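Local coordinates for protein NAD-dependent aldehyde dehydrogenase (PDB 3U4J) that probably oxidises aldehydes using NAD or NADP as electron acceptor, at residues A[113-118]-A[171-176]; A[274-279]-A[430-435]; A[302-307]-A[402-407]; A[367-372]-A[385-390]. One frame throughout, in Å; residues are numbered along the deposited sequence.

Overall arrangement
From the N terminus, contact 1 comes first: it closes a loop of 52 residues by joining the end of helix 102-113 to the loop before helix 174-187, and it is complete before the others begin. Contact 2 opens at strand 275-279 and closes at strand 431-435. Within its loop lies contact 3 (302-307 with 402-407), which in turn encloses contact 4, the short antiparallel pair 368-371 with 387-390. Contacts 2 and 4 are laid down in the same mixed sheet, with centres about 19 Å apart. Contact 3 touches all the others: N172 of contact 1, L430 of contact 2 and T387 of contact 4. It thus ties that sheet to the helical region of contact 1.

Contact 1 (A[113-118]-A[171-176])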
# COMPACT_ATOMS: atom_id res chain seq x y z
N VAL A 113 31.44 -11.59 22.18
CA VAL A 113 30.77 -12.66 21.45
C VAL A 113 31.78 -13.72 20.94
O VAL A 113 31.40 -14.85 20.76
CB VAL A 113 29.92 -12.11 20.24
CG1 VAL A 113 29.30 -13.26 19.42
CG2 VAL A 113 28.85 -11.14 20.71
N GLY A 114 33.04 -13.35 20.71
CA GLY A 114 33.98 -14.24 20.01
C GLY A 114 33.85 -14.15 18.50
O GLY A 114 34.29 -15.02 17.77
N LYS A 115 33.23 -13.07 18.04
CA LYS A 115 32.97 -12.81 16.63
C LYS A 115 34.25 -12.26 16.01
O LYS A 115 34.89 -11.38 16.59
CB LYS A 115 31.88 -11.73 16.57
CG LYS A 115 31.10 -11.57 15.30
CD LYS A 115 30.08 -10.42 15.49
CE LYS A 115 28.86 -10.86 16.30
NZ LYS A 115 27.98 -11.78 15.52
N PRO A 116 34.64 -12.79 14.83
CA PRO A 116 35.80 -12.23 14.13
C PRO A 116 35.65 -10.71 13.95
O PRO A 116 34.57 -10.24 13.57
CB PRO A 116 35.74 -12.93 12.77
CG PRO A 116 35.06 -14.22 13.05
CD PRO A 116 34.02 -13.89 14.09
N ILE A 117 36.73 -9.97 14.20
CA ILE A 117 36.68 -8.50 14.21
C ILE A 117 36.26 -7.87 12.86
O ILE A 117 35.54 -6.87 12.81
CB ILE A 117 37.98 -7.86 14.74
CG1 ILE A 117 37.78 -6.34 14.90
CG2 ILE A 117 39.20 -8.20 13.85
CD1 ILE A 117 37.08 -5.95 16.18
N ALA A 118 36.68 -8.49 11.76
CA ALA A 118 36.29 -8.01 10.45
C ALA A 118 34.78 -8.21 10.25
O ALA A 118 34.13 -7.35 9.68
CB ALA A 118 37.10 -8.72 9.33
N TRP A 171 22.70 -13.94 22.38
CA TRP A 171 24.15 -13.69 22.44
C TRP A 171 24.85 -13.81 21.08
O TRP A 171 26.01 -13.44 20.95
CB TRP A 171 24.79 -14.66 23.43
CG TRP A 171 24.33 -16.12 23.27
CD1 TRP A 171 23.40 -16.80 24.04
CD2 TRP A 171 24.79 -17.06 22.29
NE1 TRP A 171 23.27 -18.10 23.58
CE2 TRP A 171 24.13 -18.29 22.53
CE3 TRP A 171 25.73 -16.99 21.26
CZ2 TRP A 171 24.36 -19.43 21.75
CZ3 TRP A 171 25.98 -18.14 20.50
CH2 TRP A 171 25.29 -19.34 20.75
N ASN A 172 24.17 -14.30 20.07
CA ASN A 172 24.86 -14.55 18.81
C ASN A 172 25.03 -13.31 17.92
O ASN A 172 26.07 -13.18 17.26
CB ASN A 172 24.24 -15.71 18.04
CG ASN A 172 22.78 -15.46 17.60
OD1 ASN A 172 22.06 -14.61 18.16
ND2 ASN A 172 22.32 -16.24 16.61
N PHE A 173 24.03 -12.44 17.91
CA PHE A 173 24.11 -11.18 17.14
C PHE A 173 23.52 -10.04 17.97
O PHE A 173 22.45 -9.51 17.64
CB PHE A 173 23.32 -11.29 15.82
CG PHE A 173 23.87 -12.30 14.85
CD1 PHE A 173 24.94 -11.98 14.04
CD2 PHE A 173 23.28 -13.55 14.76
CE1 PHE A 173 25.45 -12.94 13.11
CE2 PHE A 173 23.77 -14.52 13.86
CZ PHE A 173 24.85 -14.20 13.03
N PRO A 174 24.19 -9.66 19.05
CA PRO A 174 23.51 -8.75 19.98
C PRO A 174 23.22 -7.40 19.36
O PRO A 174 22.10 -6.91 19.50
CB PRO A 174 24.51 -8.59 21.13
CG PRO A 174 25.39 -9.80 21.04
CD PRO A 174 25.52 -10.04 19.54
N PHE A 175 24.19 -6.82 18.65
CA PHE A 175 23.99 -5.46 18.16
C PHE A 175 22.98 -5.48 17.02
O PHE A 175 22.12 -4.58 16.90
CB PHE A 175 25.31 -4.80 17.75
CG PHE A 175 25.28 -3.28 17.80
CD1 PHE A 175 25.14 -2.60 19.01
CD2 PHE A 175 25.44 -2.53 16.64
CE1 PHE A 175 25.15 -1.21 19.07
CE2 PHE A 175 25.43 -1.10 16.68
CZ PHE A 175 25.30 -0.46 17.88
N ILE A 176 23.11 -6.50 16.16
CA ILE A 176 22.21 -6.63 15.02
C ILE A 176 20.77 -6.75 15.45
O ILE A 176 19.90 -6.03 14.93
CB ILE A 176 22.61 -7.83 14.12
CG1 ILE A 176 23.88 -7.48 13.32
CG2 ILE A 176 21.45 -8.23 13.22
CD1 ILE A 176 23.61 -6.84 11.96
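The loop 171-173 that leads into helix 174-187, with F173 at its N-cap, is met by V113, at the end of helix 102-113, and by K115, just before helix 117-138. K115 reaches across with its ammonium group: NZ donates to N172 O at 2.9 Å, lying in the carbonyl plane with a C=O...N angle of 156°. Its chain leaves the backbone straight and then bends twice (chi3 -78°, chi4 -72°), which brings NZ over to the loop. There NZ also comes 3.4 Å from F173 CD1, approaching the ring obliquely. A salt bridge to E123 gives the buried ammonium a second partner. In aldehyde dehydrogenases the asparagine of this loop belongs to the active-site region; here N172 ND2 is hydrogen-bonded to Q302 O, in line with that placement, and N172 OD1 takes a weak bond from F173 N. Beside the lysine, V113 packs with both methyls. CG1 lies 3.6 Å from W171 O, a buried carbonyl oxygen with no polar partner in the model. CG2 lies 3.7 Å from P174 CD, the valine and the proline ring sliding past each other in opposite directions. P174 and V113 both rest on T200 as well.

Contact 2 (A[274-279]-A[430-435])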
# COMPACT_ATOMS: atom_id res chain seq x y z
N LYS A 274 16.25 -25.02 11.25
CA LYS A 274 17.12 -26.02 10.67
C LYS A 274 17.13 -25.82 9.14
O LYS A 274 16.67 -26.66 8.36
CB LYS A 274 16.68 -27.43 11.11
CG LYS A 274 17.67 -28.53 10.72
CD LYS A 274 18.82 -28.66 11.74
CE LYS A 274 19.98 -29.48 11.18
NZ LYS A 274 20.97 -29.78 12.27
N GLY A 275 17.67 -24.69 8.73
CA GLY A 275 17.50 -24.24 7.37
C GLY A 275 18.28 -25.09 6.38
O GLY A 275 19.46 -25.39 6.60
N PRO A 276 17.63 -25.46 5.28
CA PRO A 276 18.31 -26.21 4.23
C PRO A 276 18.84 -25.29 3.13
O PRO A 276 18.24 -24.26 2.83
CB PRO A 276 17.19 -27.09 3.68
CG PRO A 276 15.93 -26.27 3.88
CD PRO A 276 16.18 -25.32 5.03
N GLN A 277 19.98 -25.64 2.54
CA GLN A 277 20.33 -25.14 1.22
C GLN A 277 20.18 -26.28 0.21
O GLN A 277 20.74 -27.37 0.40
CB GLN A 277 21.76 -24.61 1.19
CG GLN A 277 22.03 -23.49 2.20
CD GLN A 277 23.10 -22.54 1.73
OE1 GLN A 277 22.91 -21.82 0.74
NE2 GLN A 277 24.22 -22.49 2.46
N ILE A 278 19.45 -26.01 -0.87
CA ILE A 278 19.18 -27.03 -1.89
C ILE A 278 20.00 -26.65 -3.08
O ILE A 278 19.87 -25.53 -3.58
CB ILE A 278 17.68 -27.05 -2.32
CG1 ILE A 278 16.73 -27.37 -1.15
CG2 ILE A 278 17.47 -28.13 -3.42
CD1 ILE A 278 16.76 -26.34 -0.02
N VAL A 279 20.86 -27.57 -3.52
CA VAL A 279 21.75 -27.35 -4.63
C VAL A 279 21.39 -28.35 -5.74
O VAL A 279 21.56 -29.58 -5.62
CB VAL A 279 23.22 -27.49 -4.25
CG1 VAL A 279 24.13 -27.06 -5.43
CG2 VAL A 279 23.51 -26.64 -3.04
N LEU A 430 12.41 -21.22 9.36
CA LEU A 430 12.98 -19.87 9.38
C LEU A 430 13.56 -19.48 8.03
O LEU A 430 13.14 -18.47 7.44
CB LEU A 430 14.02 -19.69 10.50
CG LEU A 430 14.47 -18.23 10.69
CD1 LEU A 430 13.28 -17.27 10.89
CD2 LEU A 430 15.46 -18.08 11.88
N SER A 431 14.52 -20.26 7.54
CA SER A 431 15.20 -19.89 6.31
C SER A 431 15.39 -21.06 5.34
O SER A 431 15.24 -22.22 5.71
CB SER A 431 16.55 -19.27 6.65
OG SER A 431 17.48 -20.26 7.04
N ALA A 432 15.77 -20.74 4.10
CA ALA A 432 16.09 -21.76 3.09
C ALA A 432 16.73 -21.07 1.92
O ALA A 432 16.41 -19.92 1.63
CB ALA A 432 14.81 -22.49 2.63
N SER A 433 17.66 -21.76 1.25
CA SER A 433 18.23 -21.28 0.01
C SER A 433 18.06 -22.33 -1.07
O SER A 433 18.19 -23.52 -0.79
CB SER A 433 19.73 -21.07 0.15
OG SER A 433 20.02 -19.96 0.95
N VAL A 434 17.83 -21.88 -2.30
CA VAL A 434 17.82 -22.73 -3.50
C VAL A 434 18.90 -22.23 -4.45
O VAL A 434 18.97 -21.02 -4.76
CB VAL A 434 16.43 -22.76 -4.19
CG1 VAL A 434 16.50 -23.56 -5.50
CG2 VAL A 434 15.41 -23.37 -3.26
N TRP A 435 19.78 -23.15 -4.87
CA TRP A 435 20.80 -22.86 -5.88
C TRP A 435 20.49 -23.59 -7.19
O TRP A 435 20.46 -24.82 -7.22
CB TRP A 435 22.19 -23.25 -5.37
CG TRP A 435 22.65 -22.49 -4.11
CD1 TRP A 435 22.26 -22.73 -2.84
CD2 TRP A 435 23.55 -21.37 -4.06
NE1 TRP A 435 22.89 -21.83 -1.97
CE2 TRP A 435 23.69 -21.00 -2.70
CE3 TRP A 435 24.29 -20.66 -5.03
CZ2 TRP A 435 24.50 -19.93 -2.28
CZ3 TRP A 435 25.11 -19.63 -4.61
CH2 TRP A 435 25.20 -19.26 -3.25
O HOH W 1 14.53 -23.24 9.65
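The indole of W435 has Q277 OE1 and I278 O at its edge, near its plane, while V279 CG2 approaches obliquely, 4.1 Å from W435 CD1. W435 NE1 donates to Q277 OE1 at 2.7 Å, almost straight. The acceptor lies in the ring plane, but NE1 stands above the amide's carbonyl plane, and amide and indole planes are 46° apart. CG of each lies beside its own backbone N (chi1 -58° for Q277, -61° for W435), sending both side chains the same way from neighbouring strands. Q277 NE2 is held by G291 O. A leucine in place of W435 would probably leave Q277 OE1 without this donor and open a gap beside V279. The parallel strands belong to a mixed sheet, probably of the catalytic domain by family likeness, and are joined by S433 N to P276 O at 3.0 Å, I278 N to S433 O at 2.8 Å and W435 N to I278 O at 2.7 Å. Ahead of them a water accepts from K274 N and L430 N. Strand 275-279 is flanked by 307-313, and 431-435 by 453-456. Helix 285-297 packs on the face carrying Q277, V279 and W435, where P501 of the second subunit also touches W435.

Contact 3 (A[302-307]-A[402-407]); sequences QCCISG and EIFGPV
F404 lays its ring flat against the peptide bond joining Q302 to C303, from a backbone with positive phi (63°). C303 N stands 3.4 Å above the ring plane, displaced toward the rim. Q302 CA makes a CH-pi contact over that face, 3.9 Å from the F404 ring centroid. The first torsion of F404 (chi1 -129°) lies away from the staggered positions, which suggests some strain. At the ring's edge comes C304 SG, 3.8 Å from F404 CE1, a sulfur-aromatic contact. Q302 CG packs 3.2 Å from F404 O, which is hydrogen-bonded to H351 NE2. The QCCISG segment matches the region that holds the nucleophilic cysteine in aldehyde dehydrogenases, and EIFGP is likewise a family signature, so the ring probably lies at the active site. A water lies 2.8 Å from C303 O and 2.6 Å from E402 OE1; that carboxylate oxygen also bonds G273 N. C303 to S306 forms a type I turn. One loop runs from helix 285-297 into strand 307-313, the other from helix 397-400 into strand 407-413, with helix 349-364 against Q302 and V407.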
# COMPACT_ATOMS: atom_id res chain seq x y z
N GLN A 302 26.58 -20.40 14.77
CA GLN A 302 25.70 -19.98 15.85
C GLN A 302 24.75 -18.92 15.25
O GLN A 302 24.92 -17.71 15.45
CB GLN A 302 26.53 -19.37 16.99
CG GLN A 302 27.52 -20.35 17.62
CD GLN A 302 28.60 -19.65 18.43
OE1 GLN A 302 29.29 -18.73 17.94
NE2 GLN A 302 28.78 -20.11 19.62
N CYS A 303 23.76 -19.41 14.51
CA CYS A 303 22.99 -18.53 13.62
C CYS A 303 21.69 -19.22 13.26
O CYS A 303 21.69 -20.36 12.75
CB CYS A 303 23.80 -18.22 12.34
SG CYS A 303 22.87 -17.20 11.18
N CYS A 304 20.57 -18.55 13.56
CA CYS A 304 19.25 -19.11 13.31
C CYS A 304 18.95 -19.34 11.81
O CYS A 304 18.18 -20.25 11.47
CB CYS A 304 18.19 -18.19 13.93
SG CYS A 304 18.41 -18.17 15.78
N ILE A 305 19.55 -18.53 10.95
CA ILE A 305 19.40 -18.66 9.49
C ILE A 305 20.57 -19.44 8.84
O ILE A 305 20.80 -19.34 7.64
CB ILE A 305 19.19 -17.28 8.79
CG1 ILE A 305 20.36 -16.30 9.05
CG2 ILE A 305 17.85 -16.68 9.24
CD1 ILE A 305 20.38 -15.06 8.14
N SER A 306 21.31 -20.19 9.65
CA SER A 306 22.40 -21.02 9.17
C SER A 306 21.87 -22.05 8.17
O SER A 306 20.76 -22.58 8.36
CB SER A 306 23.01 -21.77 10.36
OG SER A 306 24.10 -22.56 9.94
N GLY A 307 22.64 -22.30 7.12
CA GLY A 307 22.38 -23.44 6.25
C GLY A 307 23.00 -24.69 6.90
O GLY A 307 24.10 -25.13 6.53
N GLU A 402 18.48 -28.33 16.09
CA GLU A 402 19.34 -27.21 15.82
C GLU A 402 20.60 -27.35 16.65
O GLU A 402 20.55 -27.30 17.88
CB GLU A 402 18.63 -25.89 16.15
CG GLU A 402 19.51 -24.66 15.93
CD GLU A 402 18.76 -23.35 16.21
OE1 GLU A 402 18.68 -22.49 15.30
OE2 GLU A 402 18.26 -23.21 17.35
N ILE A 403 21.73 -27.55 15.97
CA ILE A 403 23.00 -27.75 16.65
C ILE A 403 23.63 -26.41 17.06
O ILE A 403 24.23 -26.30 18.13
CB ILE A 403 23.96 -28.56 15.74
CG1 ILE A 403 23.42 -29.99 15.55
CG2 ILE A 403 25.40 -28.56 16.29
CD1 ILE A 403 24.04 -30.75 14.37
N PHE A 404 23.51 -25.39 16.20
CA PHE A 404 24.06 -24.05 16.52
C PHE A 404 25.60 -24.02 16.68
O PHE A 404 26.17 -23.28 17.51
CB PHE A 404 23.36 -23.49 17.76
CG PHE A 404 22.80 -22.10 17.59
CD1 PHE A 404 21.78 -21.85 16.66
CD2 PHE A 404 23.28 -21.06 18.37
CE1 PHE A 404 21.23 -20.57 16.50
CE2 PHE A 404 22.75 -19.73 18.23
CZ PHE A 404 21.72 -19.51 17.30
N GLY A 405 26.28 -24.83 15.88
CA GLY A 405 27.74 -24.83 15.78
C GLY A 405 28.13 -25.04 14.31
O GLY A 405 27.25 -25.16 13.46
N PRO A 406 29.43 -25.08 13.99
CA PRO A 406 29.83 -25.14 12.58
C PRO A 406 29.77 -26.57 12.04
O PRO A 406 30.80 -27.12 11.63
CB PRO A 406 31.27 -24.64 12.60
CG PRO A 406 31.78 -24.99 13.98
CD PRO A 406 30.60 -25.07 14.90
N VAL A 407 28.58 -27.15 12.05
CA VAL A 407 28.37 -28.55 11.74
C VAL A 407 27.32 -28.68 10.64
O VAL A 407 26.14 -28.38 10.86
CB VAL A 407 27.86 -29.31 12.99
CG1 VAL A 407 27.54 -30.84 12.65
CG2 VAL A 407 28.84 -29.15 14.16
O HOH W 2 20.27 -22.70 13.20
O HOH W 3 24.43 -24.00 12.35

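Contact 4 (A[367-372]-A[385-390])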
# COMPACT_ATOMS: atom_id res chain seq x y z
N ALA A 367 26.32 -41.59 10.64
CA ALA A 367 26.62 -40.58 9.64
C ALA A 367 28.12 -40.57 9.39
O ALA A 367 28.90 -40.87 10.28
CB ALA A 367 26.13 -39.22 10.10
N GLU A 368 28.54 -40.19 8.20
CA GLU A 368 29.96 -40.26 7.88
C GLU A 368 30.65 -38.92 8.14
O GLU A 368 30.32 -37.91 7.49
CB GLU A 368 30.12 -40.71 6.43
CG GLU A 368 31.56 -40.89 5.95
CD GLU A 368 31.63 -40.93 4.42
OE1 GLU A 368 32.71 -41.19 3.86
OE2 GLU A 368 30.60 -40.66 3.77
N LEU A 369 31.57 -38.90 9.11
CA LEU A 369 32.29 -37.69 9.48
C LEU A 369 33.35 -37.44 8.43
O LEU A 369 34.29 -38.24 8.30
CB LEU A 369 33.00 -37.86 10.82
CG LEU A 369 33.10 -36.71 11.85
CD1 LEU A 369 34.35 -36.82 12.77
CD2 LEU A 369 32.95 -35.30 11.28
N LEU A 370 33.25 -36.33 7.71
CA LEU A 370 34.22 -36.04 6.65
C LEU A 370 35.31 -35.07 7.09
O LEU A 370 36.39 -35.03 6.50
CB LEU A 370 33.51 -35.50 5.40
CG LEU A 370 32.52 -36.41 4.69
CD1 LEU A 370 31.98 -35.72 3.42
CD2 LEU A 370 33.17 -37.75 4.33
N LEU A 371 35.03 -34.31 8.15
CA LEU A 371 35.87 -33.17 8.51
C LEU A 371 35.50 -32.73 9.92
O LEU A 371 34.33 -32.74 10.28
CB LEU A 371 35.57 -32.03 7.52
CG LEU A 371 36.49 -30.84 7.14
CD1 LEU A 371 35.94 -29.45 7.51
CD2 LEU A 371 37.96 -31.02 7.50
N GLY A 372 36.51 -32.35 10.71
CA GLY A 372 36.28 -31.69 11.98
C GLY A 372 35.84 -32.60 13.10
O GLY A 372 36.39 -33.67 13.27
N ALA A 385 36.11 -27.16 15.56
CA ALA A 385 36.57 -27.29 14.19
C ALA A 385 35.41 -27.26 13.18
O ALA A 385 34.34 -27.78 13.48
CB ALA A 385 37.35 -28.58 14.02
N PRO A 386 35.61 -26.66 12.00
CA PRO A 386 34.62 -26.80 10.94
C PRO A 386 34.33 -28.29 10.69
O PRO A 386 35.27 -29.10 10.51
CB PRO A 386 35.32 -26.19 9.73
CG PRO A 386 36.18 -25.15 10.31
CD PRO A 386 36.70 -25.75 11.60
N THR A 387 33.05 -28.62 10.68
CA THR A 387 32.61 -30.01 10.69
C THR A 387 31.59 -30.29 9.59
O THR A 387 30.63 -29.53 9.41
CB THR A 387 32.02 -30.38 12.08
OG1 THR A 387 33.03 -30.14 13.09
CG2 THR A 387 31.54 -31.86 12.13
N VAL A 388 31.81 -31.40 8.87
CA VAL A 388 30.89 -31.83 7.82
C VAL A 388 30.53 -33.32 7.98
O VAL A 388 31.42 -34.17 8.12
CB VAL A 388 31.49 -31.61 6.42
CG1 VAL A 388 30.54 -32.14 5.34
CG2 VAL A 388 31.83 -30.14 6.19
N PHE A 389 29.24 -33.62 7.98
CA PHE A 389 28.73 -35.00 7.92
C PHE A 389 28.11 -35.30 6.56
O PHE A 389 27.39 -34.46 5.99
CB PHE A 389 27.66 -35.24 8.98
CG PHE A 389 28.18 -35.44 10.36
CD1 PHE A 389 28.76 -36.67 10.75
CD2 PHE A 389 28.04 -34.43 11.32
CE1 PHE A 389 29.21 -36.88 12.09
CE2 PHE A 389 28.50 -34.62 12.64
CZ PHE A 389 29.09 -35.86 13.03
N ALA A 390 28.38 -36.49 6.05
CA ALA A 390 27.77 -36.97 4.83
C ALA A 390 26.90 -38.17 5.18
O ALA A 390 26.99 -38.70 6.29
CB ALA A 390 28.84 -37.37 3.84
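A367 to G372 runs antiparallel to A385 to A390 with a beta bulge, strand 368-371 lying on the outer side of 383-390 in the mixed sheet that continues through 407-413. Backbone bonds come first. E368 and A390 form a hydrogen-bonded pair, A390 N meeting E368 O at 2.8 Å and E368 N meeting A390 O at 2.9 Å. L369 and F389 are non-hydrogen-bonded. The register then slips by one: L370, whose psi of -21° departs from the extended values of its neighbours, gives N to V388 O, while V388 N reaches L371 O at a longer 3.2 Å, well above its carbonyl plane. Two leucines in succession thus serve one valine.

Apolar contacts follow. L369 CD2 lies over one face of the F389 ring, offset toward the rim, and A367 CB touches F389 CD1 at 3.7 Å. L370 CD1 rests on A390 CB at 3.6 Å. V388 and L371 also meet Y297 of helix 285-297.

Of the side chains, T387 makes the hydrogen bonds. Its OG1, beside the backbone N (chi1 -58°), donates to A385 O at 2.7 Å and also bonds G373 N, while CG2 touches L369 CD2 at 3.8 Å. A valine here would probably leave A385 O and G373 N without this hydroxyl and free the chain at G373 to shift against A385. Next to it, G372 CA comes within 3.1 Å of P386 O, where any CB would collide.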